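Local coordinates for aminopeptidase-like protein (Chaetomium thermophilum, PDB 5JM6) that probably acts as a zinc-dependent aminopeptidase of the M18 family, forms dodecamers and takes part in the Cvt pathway of selective autophagy, at residues 69-72 with 73-77; 310-313 with 314-318; 54-57 with 58-61; 158-162 with 163-167. One frame throughout, in Å; residues are numbered along the deposited sequence.

Interaction 1. Residues 69-72 with 73-77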
loop_
_atom_site.group_PDB
_atom_site.type_symbol
_atom_site.label_atom_id
_atom_site.label_comp_id
_atom_site.label_asym_id
_atom_site.label_seq_id
_atom_site.Cartn_x
_atom_site.Cartn_y
_atom_site.Cartn_z
ATOM N N PHE A 69 -14.438 39.484 27.826
ATOM C CA PHE A 69 -14.351 40.672 28.672
ATOM C C PHE A 69 -15.522 41.620 28.450
ATOM O O PHE A 69 -15.934 42.328 29.367
ATOM C CB PHE A 69 -13.037 41.407 28.430
ATOM C CG PHE A 69 -11.831 40.551 28.637
ATOM C CD1 PHE A 69 -11.488 40.116 29.905
ATOM C CD2 PHE A 69 -11.048 40.170 27.564
ATOM C CE1 PHE A 69 -10.380 39.319 30.099
ATOM C CE2 PHE A 69 -9.938 39.376 27.752
ATOM C CZ PHE A 69 -9.604 38.949 29.020
ATOM N N HIS A 70 -16.053 41.645 27.234
ATOM C CA HIS A 70 -17.241 42.442 26.975
ATOM C C HIS A 70 -18.456 41.815 27.645
ATOM O O HIS A 70 -19.336 42.522 28.133
ATOM C CB HIS A 70 -17.481 42.596 25.474
ATOM C CG HIS A 70 -16.509 43.513 24.802
ATOM N ND1 HIS A 70 -15.258 43.101 24.392
ATOM C CD2 HIS A 70 -16.596 44.826 24.483
ATOM C CE1 HIS A 70 -14.621 44.118 23.841
ATOM N NE2 HIS A 70 -15.410 45.177 23.884
ATOM N N VAL A 71 -18.495 40.489 27.683
ATOM C CA VAL A 71 -19.641 39.787 28.247
ATOM C C VAL A 71 -19.792 40.061 29.742
ATOM O O VAL A 71 -20.893 40.340 30.214
ATOM C CB VAL A 71 -19.541 38.273 28.004
ATOM C CG1 VAL A 71 -20.664 37.538 28.723
ATOM C CG2 VAL A 71 -19.588 37.992 26.518
ATOM N N VAL A 72 -18.692 39.998 30.483
ATOM C CA VAL A 72 -18.748 40.282 31.913
ATOM C C VAL A 72 -19.114 41.747 32.148
ATOM O O VAL A 72 -19.887 42.061 33.052
ATOM C CB VAL A 72 -17.419 39.939 32.612
ATOM C CG1 VAL A 72 -17.314 40.633 33.964
ATOM C CG2 VAL A 72 -17.298 38.436 32.780
ATOM N N ASP A 73 -18.586 42.636 31.313
ATOM C CA ASP A 73 -18.913 44.053 31.420
ATOM C C ASP A 73 -20.395 44.295 31.130
ATOM O O ASP A 73 -21.023 45.155 31.745
ATOM C CB ASP A 73 -18.044 44.880 30.473
ATOM C CG ASP A 73 -18.272 46.369 30.627
ATOM O OD1 ASP A 73 -17.913 46.915 31.691
ATOM O OD2 ASP A 73 -18.805 46.993 29.686
ATOM N N TYR A 74 -20.945 43.525 30.195
ATOM C CA TYR A 74 -22.362 43.599 29.848
ATOM C C TYR A 74 -23.230 43.154 31.019
ATOM O O TYR A 74 -24.196 43.824 31.382
ATOM C CB TYR A 74 -22.643 42.741 28.608
ATOM C CG TYR A 74 -24.104 42.498 28.272
ATOM C CD1 TYR A 74 -24.816 41.461 28.867
ATOM C CD2 TYR A 74 -24.759 43.278 27.326
ATOM C CE1 TYR A 74 -26.143 41.227 28.553
ATOM C CE2 TYR A 74 -26.086 43.049 27.003
ATOM C CZ TYR A 74 -26.773 42.022 27.618
ATOM O OH TYR A 74 -28.093 41.791 27.298
ATOM N N CYS A 75 -22.882 42.010 31.596
ATOM C CA CYS A 75 -23.616 41.474 32.733
ATOM C C CYS A 75 -23.491 42.392 33.937
ATOM O O CYS A 75 -24.447 42.588 34.685
ATOM C CB CYS A 75 -23.111 40.075 33.084
ATOM S SG CYS A 75 -23.304 38.869 31.758
ATOM N N LYS A 76 -22.305 42.960 34.113
ATOM C CA LYS A 76 -22.032 43.788 35.275
ATOM C C LYS A 76 -22.860 45.074 35.233
ATOM O O LYS A 76 -23.352 45.529 36.264
ATOM C CB LYS A 76 -20.535 44.099 35.364
ATOM C CG LYS A 76 -20.135 44.863 36.606
ATOM C CD LYS A 76 -18.631 45.068 36.694
ATOM C CE LYS A 76 -18.301 45.957 37.884
ATOM N NZ LYS A 76 -16.853 46.270 38.016
ATOM N N GLN A 77 -23.040 45.640 34.044
ATOM C CA GLN A 77 -23.832 46.861 33.910
ATOM C C GLN A 77 -25.326 46.606 34.089
ATOM O O GLN A 77 -26.044 47.464 34.593
ATOM C CB GLN A 77 -23.590 47.531 32.555
ATOM C CG GLN A 77 -22.169 48.013 32.322
ATOM C CD GLN A 77 -22.018 48.731 30.994
ATOM O OE1 GLN A 77 -23.004 48.989 30.301
ATOM N NE2 GLN A 77 -20.783 49.057 30.632
#
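V71 lays its CG1 methyl alongside the thiol of C75, one turn further on in helix 68-81, with CG1 and SG 4.2 Å apart. C75 carries its sulfur anti to its own carbonyl carbon and beside the backbone N (chi1 -61°), which turns SG back toward the preceding turn instead of along the helix, 3.2 Å from V71 O. V71 O accepts C75 N at 2.9 Å, in a nearly straight bond of 165°. The edge of the Y74 ring also lies near V71 O, and Y74 CB is 3.4 Å from the same oxygen. Y74 N bonds to H70 O at 2.8 Å, K76 N to V72 O at the same length, and D73 N reaches F69 O in a weak bond of 3.3 Å. Beyond CB the Y74 ring heads away from this turn; its hydroxyl is hydrogen-bonded to W312 NE1 and K78 NZ. The V71 side chain also meets I134 and K308, and C75 packs on F315 of helix 305-320. On another side F69, H70 and D73 lie against L194 of strand 190-196, while H70 ND1 is tied to T67 OG1. Backbone bonds thus set the spacing, and the V71-C75 pair adds an apolar, uncharged patch that suits the buried interface between two helices.

Interaction 2. Residues 310-313 with 314-318; sequences CSWA and AFMAL
A Met-aromatic contact one helical turn long joins W312 to M316 on helix 305-320, whose first turn carries the zinc ligand D306. M316 CG sits over the face of the indole, 3.5 Å from the centroid of the W312 six-membered ring and only 12° off its normal, a CH-pi contact. The sulfur is more oblique: M316 SD lies 4.4 Å from that centroid, 35° off the normal. M316 bends at both chi2 (-63°) and chi3, and this folding keeps SD above the rim of the benzo ring, 3.8 Å from W312 CZ2. Beneath the pair, M316 N bonds to W312 O at 2.9 Å. On the other face of the indole F61 is stacked and the Y58 ring comes in at an angle, while NE1 is hydrogen-bonded to Y74 OH. Replacing W312 by an alanine is likely to open a gap between M316 and the rings of helix 55-64 and to leave the Y74 hydroxyl without its indole mate. The alanines serve two further neighbours: A314 packs on V333 of strand 330-336, A313 and A317 on Y503 of helix 495-514. F315 sends its ring toward helix 68-81, with F315 CB 3.5 Å from S311 O.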
loop_
_atom_site.group_PDB
_atom_site.type_symbol
_atom_site.label_atom_id
_atom_site.label_comp_id
_atom_site.label_asym_id
_atom_site.label_seq_id
_atom_site.Cartn_x
_atom_site.Cartn_y
_atom_site.Cartn_z
ATOM N N CYS A 310 -26.367 29.765 26.076
ATOM C CA CYS A 310 -26.891 29.226 27.332
ATOM C C CYS A 310 -26.576 30.153 28.501
ATOM O O CYS A 310 -27.378 30.293 29.424
ATOM C CB CYS A 310 -26.337 27.828 27.617
ATOM S SG CYS A 310 -27.018 26.508 26.586
ATOM N N SER A 311 -25.408 30.786 28.458
ATOM C CA SER A 311 -25.020 31.717 29.509
ATOM C C SER A 311 -25.940 32.930 29.545
ATOM O O SER A 311 -26.412 33.323 30.612
ATOM C CB SER A 311 -23.573 32.169 29.324
ATOM O OG SER A 311 -22.672 31.110 29.595
ATOM N N TRP A 312 -26.200 33.521 28.383
ATOM C CA TRP A 312 -27.038 34.712 28.327
ATOM C C TRP A 312 -28.453 34.417 28.808
ATOM O O TRP A 312 -29.046 35.217 29.530
ATOM C CB TRP A 312 -27.078 35.286 26.912
ATOM C CG TRP A 312 -27.814 36.583 26.831
ATOM C CD1 TRP A 312 -27.334 37.819 27.151
ATOM C CD2 TRP A 312 -29.165 36.774 26.403
ATOM N NE1 TRP A 312 -28.305 38.771 26.949
ATOM C CE2 TRP A 312 -29.440 38.154 26.489
ATOM C CE3 TRP A 312 -30.172 35.913 25.955
ATOM C CZ2 TRP A 312 -30.676 38.692 26.143
ATOM C CZ3 TRP A 312 -31.399 36.449 25.613
ATOM C CH2 TRP A 312 -31.641 37.825 25.709
ATOM N N ALA A 313 -28.987 33.266 28.415
ATOM C CA ALA A 313 -30.329 32.872 28.827
ATOM C C ALA A 313 -30.386 32.618 30.331
ATOM O O ALA A 313 -31.379 32.939 30.985
ATOM C CB ALA A 313 -30.783 31.642 28.060
ATOM N N ALA A 314 -29.318 32.039 30.874
ATOM C CA ALA A 314 -29.223 31.810 32.312
ATOM C C ALA A 314 -29.181 33.139 33.056
ATOM O O ALA A 314 -29.895 33.333 34.041
ATOM C CB ALA A 314 -27.996 30.975 32.639
ATOM N N PHE A 315 -28.342 34.049 32.572
ATOM C CA PHE A 315 -28.233 35.389 33.135
ATOM C C PHE A 315 -29.586 36.096 33.136
ATOM O O PHE A 315 -30.001 36.652 34.153
ATOM C CB PHE A 315 -27.197 36.203 32.352
ATOM C CG PHE A 315 -27.079 37.638 32.791
ATOM C CD1 PHE A 315 -26.378 37.975 33.937
ATOM C CD2 PHE A 315 -27.649 38.651 32.039
ATOM C CE1 PHE A 315 -26.264 39.295 34.334
ATOM C CE2 PHE A 315 -27.535 39.972 32.428
ATOM C CZ PHE A 315 -26.843 40.295 33.578
ATOM N N MET A 316 -30.280 36.060 32.000
ATOM C CA MET A 316 -31.582 36.712 31.890
ATOM C C MET A 316 -32.617 36.051 32.797
ATOM O O MET A 316 -33.506 36.724 33.319
ATOM C CB MET A 316 -32.079 36.709 30.441
ATOM C CG MET A 316 -31.274 37.588 29.488
ATOM S SD MET A 316 -31.317 39.355 29.870
ATOM C CE MET A 316 -33.024 39.758 29.504
ATOM N N ALA A 317 -32.504 34.741 32.986
ATOM C CA ALA A 317 -33.402 34.034 33.890
ATOM C C ALA A 317 -33.263 34.569 35.310
ATOM O O ALA A 317 -34.260 34.781 36.000
ATOM C CB ALA A 317 -33.134 32.548 33.858
ATOM N N LEU A 318 -32.025 34.792 35.742
ATOM C CA LEU A 318 -31.784 35.354 37.064
ATOM C C LEU A 318 -32.415 36.739 37.181
ATOM O O LEU A 318 -33.107 37.030 38.155
ATOM C CB LEU A 318 -30.287 35.429 37.363
ATOM C CG LEU A 318 -29.935 35.855 38.790
ATOM C CD1 LEU A 318 -30.548 34.892 39.795
ATOM C CD2 LEU A 318 -28.431 35.935 38.973
#

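Interaction 3. Residues 54-57 with 58-61; sequences FTQP and YLDF
Y58, the first residue after P57, ties its N to F54 O at 3.0 Å, and its CB rests against that same carbonyl. With CG anti to the backbone N (chi1 177°), the Y58 ring leaves the local turn and goes inward to L309, P496 and I300. L59 follows with its N bonded to T55 O at 3.0 Å. Its side chain turns back along the helix: L59 CG stands 3.3 Å from T55 O, and CD1 meets the Q56 amide, with OE1 3.8 Å away. The Q56 and L59 side chains cross at about a right angle there, while L59 and T55 both pack on I300 and V292. T55 OG1 is hydrogen-bonded to S493 O. D60 N then makes the straightest bond of the set, to Q56 O at 2.9 Å and 174°. D60 CG, anti to its carbonyl carbon, leans back toward Q56, whose bend at chi2 brings the amide to meet it; Q56 NE2 and D60 OD1 are 3.6 Å apart with amide and carboxylate planes 69° apart, a loose polar approach at the exposed side. F61 closes the walk, its N bonded to P57 O at 3.0 Å and its ring carried inward to meet Y74. P57 has no N-H, which a first helical turn tolerates because its N-H groups have no acceptor within the helix. This is the opening of an amphipathic helix, polar along Q56 and D60 and aromatic along Y58 and F61.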
loop_
_atom_site.group_PDB
_atom_site.type_symbol
_atom_site.label_atom_id
_atom_site.label_comp_id
_atom_site.label_asym_id
_atom_site.label_seq_id
_atom_site.Cartn_x
_atom_site.Cartn_y
_atom_site.Cartn_z
ATOM N N PHE A 54 -37.262 37.936 23.589
ATOM C CA PHE A 54 -35.820 37.878 23.817
ATOM C C PHE A 54 -34.978 37.803 22.544
ATOM O O PHE A 54 -33.750 37.815 22.618
ATOM C CB PHE A 54 -35.486 36.697 24.725
ATOM C CG PHE A 54 -36.018 36.851 26.115
ATOM C CD1 PHE A 54 -37.291 36.415 26.433
ATOM C CD2 PHE A 54 -35.256 37.458 27.098
ATOM C CE1 PHE A 54 -37.791 36.567 27.709
ATOM C CE2 PHE A 54 -35.749 37.613 28.378
ATOM C CZ PHE A 54 -37.020 37.166 28.684
ATOM N N THR A 55 -35.624 37.741 21.383
ATOM C CA THR A 55 -34.887 37.536 20.138
ATOM C C THR A 55 -33.962 38.708 19.807
ATOM O O THR A 55 -32.765 38.511 19.606
ATOM C CB THR A 55 -35.836 37.289 18.949
ATOM O OG1 THR A 55 -36.683 36.170 19.238
ATOM C CG2 THR A 55 -35.038 36.990 17.686
ATOM N N GLN A 56 -34.500 39.921 19.727
ATOM C CA GLN A 56 -33.646 41.069 19.424
ATOM C C GLN A 56 -32.676 41.438 20.563
ATOM O O GLN A 56 -31.537 41.815 20.283
ATOM C CB GLN A 56 -34.475 42.293 19.025
ATOM C CG GLN A 56 -33.615 43.449 18.502
ATOM C CD GLN A 56 -33.338 43.361 17.007
ATOM O OE1 GLN A 56 -34.013 42.633 16.280
ATOM N NE2 GLN A 56 -32.335 44.103 16.546
ATOM N N PRO A 57 -33.116 41.367 21.840
ATOM C CA PRO A 57 -32.097 41.595 22.875
ATOM C C PRO A 57 -30.917 40.620 22.799
ATOM O O PRO A 57 -29.782 41.038 23.028
ATOM C CB PRO A 57 -32.879 41.411 24.177
ATOM C CG PRO A 57 -34.259 41.841 23.832
ATOM C CD PRO A 57 -34.478 41.367 22.416
ATOM N N TYR A 58 -31.173 39.356 22.470
ATOM C CA TYR A 58 -30.084 38.400 22.289
ATOM C C TYR A 58 -29.222 38.780 21.091
ATOM O O TYR A 58 -27.995 38.708 21.156
ATOM C CB TYR A 58 -30.616 36.977 22.111
ATOM C CG TYR A 58 -29.522 35.962 21.846
ATOM C CD1 TYR A 58 -28.667 35.554 22.863
ATOM C CD2 TYR A 58 -29.343 35.415 20.582
ATOM C CE1 TYR A 58 -27.666 34.629 22.629
ATOM C CE2 TYR A 58 -28.342 34.488 20.338
ATOM C CZ TYR A 58 -27.509 34.099 21.366
ATOM O OH TYR A 58 -26.512 33.178 21.129
ATOM N N LEU A 59 -29.871 39.176 20.000
ATOM C CA LEU A 59 -29.162 39.610 18.803
ATOM C C LEU A 59 -28.188 40.737 19.125
ATOM O O LEU A 59 -27.001 40.648 18.810
ATOM C CB LEU A 59 -30.146 40.058 17.721
ATOM C CG LEU A 59 -30.872 38.943 16.968
ATOM C CD1 LEU A 59 -31.823 39.526 15.936
ATOM C CD2 LEU A 59 -29.866 38.016 16.309
ATOM N N ASP A 60 -28.691 41.786 19.768
ATOM C CA ASP A 60 -27.861 42.931 20.127
ATOM C C ASP A 60 -26.734 42.543 21.074
ATOM O O ASP A 60 -25.630 43.078 20.982
ATOM C CB ASP A 60 -28.708 44.035 20.760
ATOM C CG ASP A 60 -29.694 44.640 19.788
ATOM O OD1 ASP A 60 -29.424 44.612 18.569
ATOM O OD2 ASP A 60 -30.739 45.150 20.243
ATOM N N PHE A 61 -27.014 41.620 21.986
ATOM C CA PHE A 61 -25.985 41.142 22.898
ATOM C C PHE A 61 -24.834 40.521 22.106
ATOM O O PHE A 61 -23.685 40.936 22.252
ATOM C CB PHE A 61 -26.571 40.142 23.899
ATOM C CG PHE A 61 -25.538 39.323 24.619
ATOM C CD1 PHE A 61 -24.681 39.907 25.538
ATOM C CD2 PHE A 61 -25.436 37.962 24.386
ATOM C CE1 PHE A 61 -23.733 39.148 26.200
ATOM C CE2 PHE A 61 -24.494 37.200 25.045
ATOM C CZ PHE A 61 -23.640 37.792 25.953
#

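Interaction 4. Residues 158-162 with 163-167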
loop_
_atom_site.group_PDB
_atom_site.type_symbol
_atom_site.label_atom_id
_atom_site.label_comp_id
_atom_site.label_asym_id
_atom_site.label_seq_id
_atom_site.Cartn_x
_atom_site.Cartn_y
_atom_site.Cartn_z
ATOM N N VAL A 158 -1.000 35.600 15.132
ATOM C CA VAL A 158 -2.072 35.163 16.020
ATOM C C VAL A 158 -1.903 33.694 16.370
ATOM O O VAL A 158 -1.160 32.964 15.713
ATOM C CB VAL A 158 -3.479 35.371 15.404
ATOM C CG1 VAL A 158 -3.698 36.830 15.016
ATOM C CG2 VAL A 158 -3.691 34.446 14.213
ATOM N N ALA A 159 -2.599 33.268 17.416
ATOM C CA ALA A 159 -2.556 31.887 17.867
ATOM C C ALA A 159 -3.973 31.405 18.127
ATOM O O ALA A 159 -4.734 32.082 18.822
ATOM C CB ALA A 159 -1.706 31.762 19.122
ATOM N N GLN A 160 -4.342 30.253 17.572
ATOM C CA GLN A 160 -5.682 29.746 17.825
ATOM C C GLN A 160 -5.784 29.417 19.311
ATOM O O GLN A 160 -4.992 28.647 19.859
ATOM C CB GLN A 160 -6.017 28.531 16.935
ATOM C CG GLN A 160 -5.399 27.182 17.315
ATOM C CD GLN A 160 -3.954 27.037 16.877
ATOM O OE1 GLN A 160 -3.404 27.909 16.204
ATOM N NE2 GLN A 160 -3.332 25.924 17.254
ATOM N N TYR A 161 -6.750 30.047 19.968
ATOM C CA TYR A 161 -6.951 29.853 21.394
ATOM C C TYR A 161 -7.524 28.477 21.662
ATOM O O TYR A 161 -6.963 27.684 22.416
ATOM C CB TYR A 161 -7.879 30.941 21.953
ATOM C CG TYR A 161 -8.755 30.516 23.117
ATOM C CD1 TYR A 161 -10.141 30.476 22.993
ATOM C CD2 TYR A 161 -8.200 30.167 24.339
ATOM C CE1 TYR A 161 -10.945 30.093 24.057
ATOM C CE2 TYR A 161 -8.993 29.789 25.401
ATOM C CZ TYR A 161 -10.363 29.748 25.258
ATOM O OH TYR A 161 -11.144 29.363 26.324
ATOM N N ALA A 162 -8.645 28.193 21.023
ATOM C CA ALA A 162 -9.431 27.041 21.410
ATOM C C ALA A 162 -9.065 25.762 20.675
ATOM O O ALA A 162 -9.372 24.666 21.143
ATOM C CB ALA A 162 -10.873 27.352 21.197
ATOM N N GLY A 163 -8.333 25.902 19.575
ATOM C CA GLY A 163 -8.455 24.966 18.473
ATOM C C GLY A 163 -9.413 25.583 17.467
ATOM O O GLY A 163 -10.066 24.888 16.688
ATOM N N ALA A 164 -9.498 26.911 17.506
ATOM C CA ALA A 164 -10.489 27.672 16.751
ATOM C C ALA A 164 -10.308 27.728 15.237
ATOM O O ALA A 164 -11.299 27.634 14.513
ATOM C CB ALA A 164 -10.550 29.089 17.284
ATOM N N LEU A 165 -9.084 27.828 14.725
ATOM C CA LEU A 165 -9.005 28.209 13.327
ATOM C C LEU A 165 -9.234 26.969 12.503
ATOM O O LEU A 165 -8.315 26.241 12.143
ATOM C CB LEU A 165 -7.637 28.813 12.992
ATOM C CG LEU A 165 -7.221 30.098 13.704
ATOM C CD1 LEU A 165 -5.728 30.337 13.554
ATOM C CD2 LEU A 165 -8.004 31.266 13.140
ATOM N N ASN A 166 -10.487 26.833 12.095
ATOM C CA ASN A 166 -10.925 25.708 11.307
ATOM C C ASN A 166 -11.347 26.276 9.977
ATOM O O ASN A 166 -11.272 27.486 9.777
ATOM C CB ASN A 166 -12.058 24.925 11.996
ATOM C CG ASN A 166 -13.234 25.802 12.410
ATOM O OD1 ASN A 166 -13.627 26.726 11.700
ATOM N ND2 ASN A 166 -13.813 25.496 13.565
ATOM N N GLU A 167 -11.788 25.415 9.072
ATOM C CA GLU A 167 -12.068 25.839 7.709
ATOM C C GLU A 167 -13.060 27.004 7.611
ATOM O O GLU A 167 -12.966 27.810 6.690
ATOM C CB GLU A 167 -12.567 24.649 6.885
ATOM C CG GLU A 167 -13.728 23.883 7.495
ATOM C CD GLU A 167 -13.270 22.709 8.341
ATOM O OE1 GLU A 167 -12.566 22.938 9.346
ATOM O OE2 GLU A 167 -13.608 21.556 7.997
#
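Q160 and L165 meet through their aliphatic parts, Q160 CB lying 3.8 Å from L165 CG and equally near CD1. Q160 takes a first torsion of 76°, which puts CG between its backbone N and carbonyl carbon; from this crowded position CG faces back across the bend and stands 3.9 Å from G163 N. A further bend at chi2 (-79°) turns the amide away from the leucine, and the Q160 side chain also touches R221. L165 holds CG anti to its carbonyl carbon, with the rest of the chain extended, which presents the branch point and one methyl to the glutamine. At the bend, A162 CB and A164 CB are 4.3 Å apart. The segment is where strand 153-160, part of a six-stranded antiparallel sheet, ends and turns into the loop leading to strand 174-183; Y161 and A162 have dihedrals near those of a type I turn. G163 follows with positive phi (96°), where a side chain would run into the carbonyl of A162. The polar end of Y161 is engaged outside the bend: its hydroxyl is hydrogen-bonded to D135 OD2, its ring makes a cation-pi contact with R140, and its side chain comes within about 4 Å of that of the zinc ligand E340. The A162 side chain is about 7 Å from a bound zinc ion. Further along, N166 gives its ND2 to the backbone O of H485, another zinc ligand, consistent with a second-shell tie. N166 also packs on M215 of a second subunit, and E167 on T216 of that same neighbouring subunit.

In the fold
Interactions 1, 2 and 3 form one cluster of three helices, their centres 12 to 15 Å apart, whereas the centre of interaction 4 lies 24 to 27 Å from theirs and it touches none of them. W312, F61 and Y74 form the junction: W312 CD1 is 3.4 Å from F61 CD2, F61 CD1 is 3.6 Å from Y74 CE1, and Y74 OH probably bonds to W312 NE1 at 3.0 Å. C75 and F315 add a second seam between interactions 1 and 2. Both groups come near the zinc site from different parts of the chain: the side chain of C310 within about 8 Å of a zinc ion, that of A162 within about 7 Å.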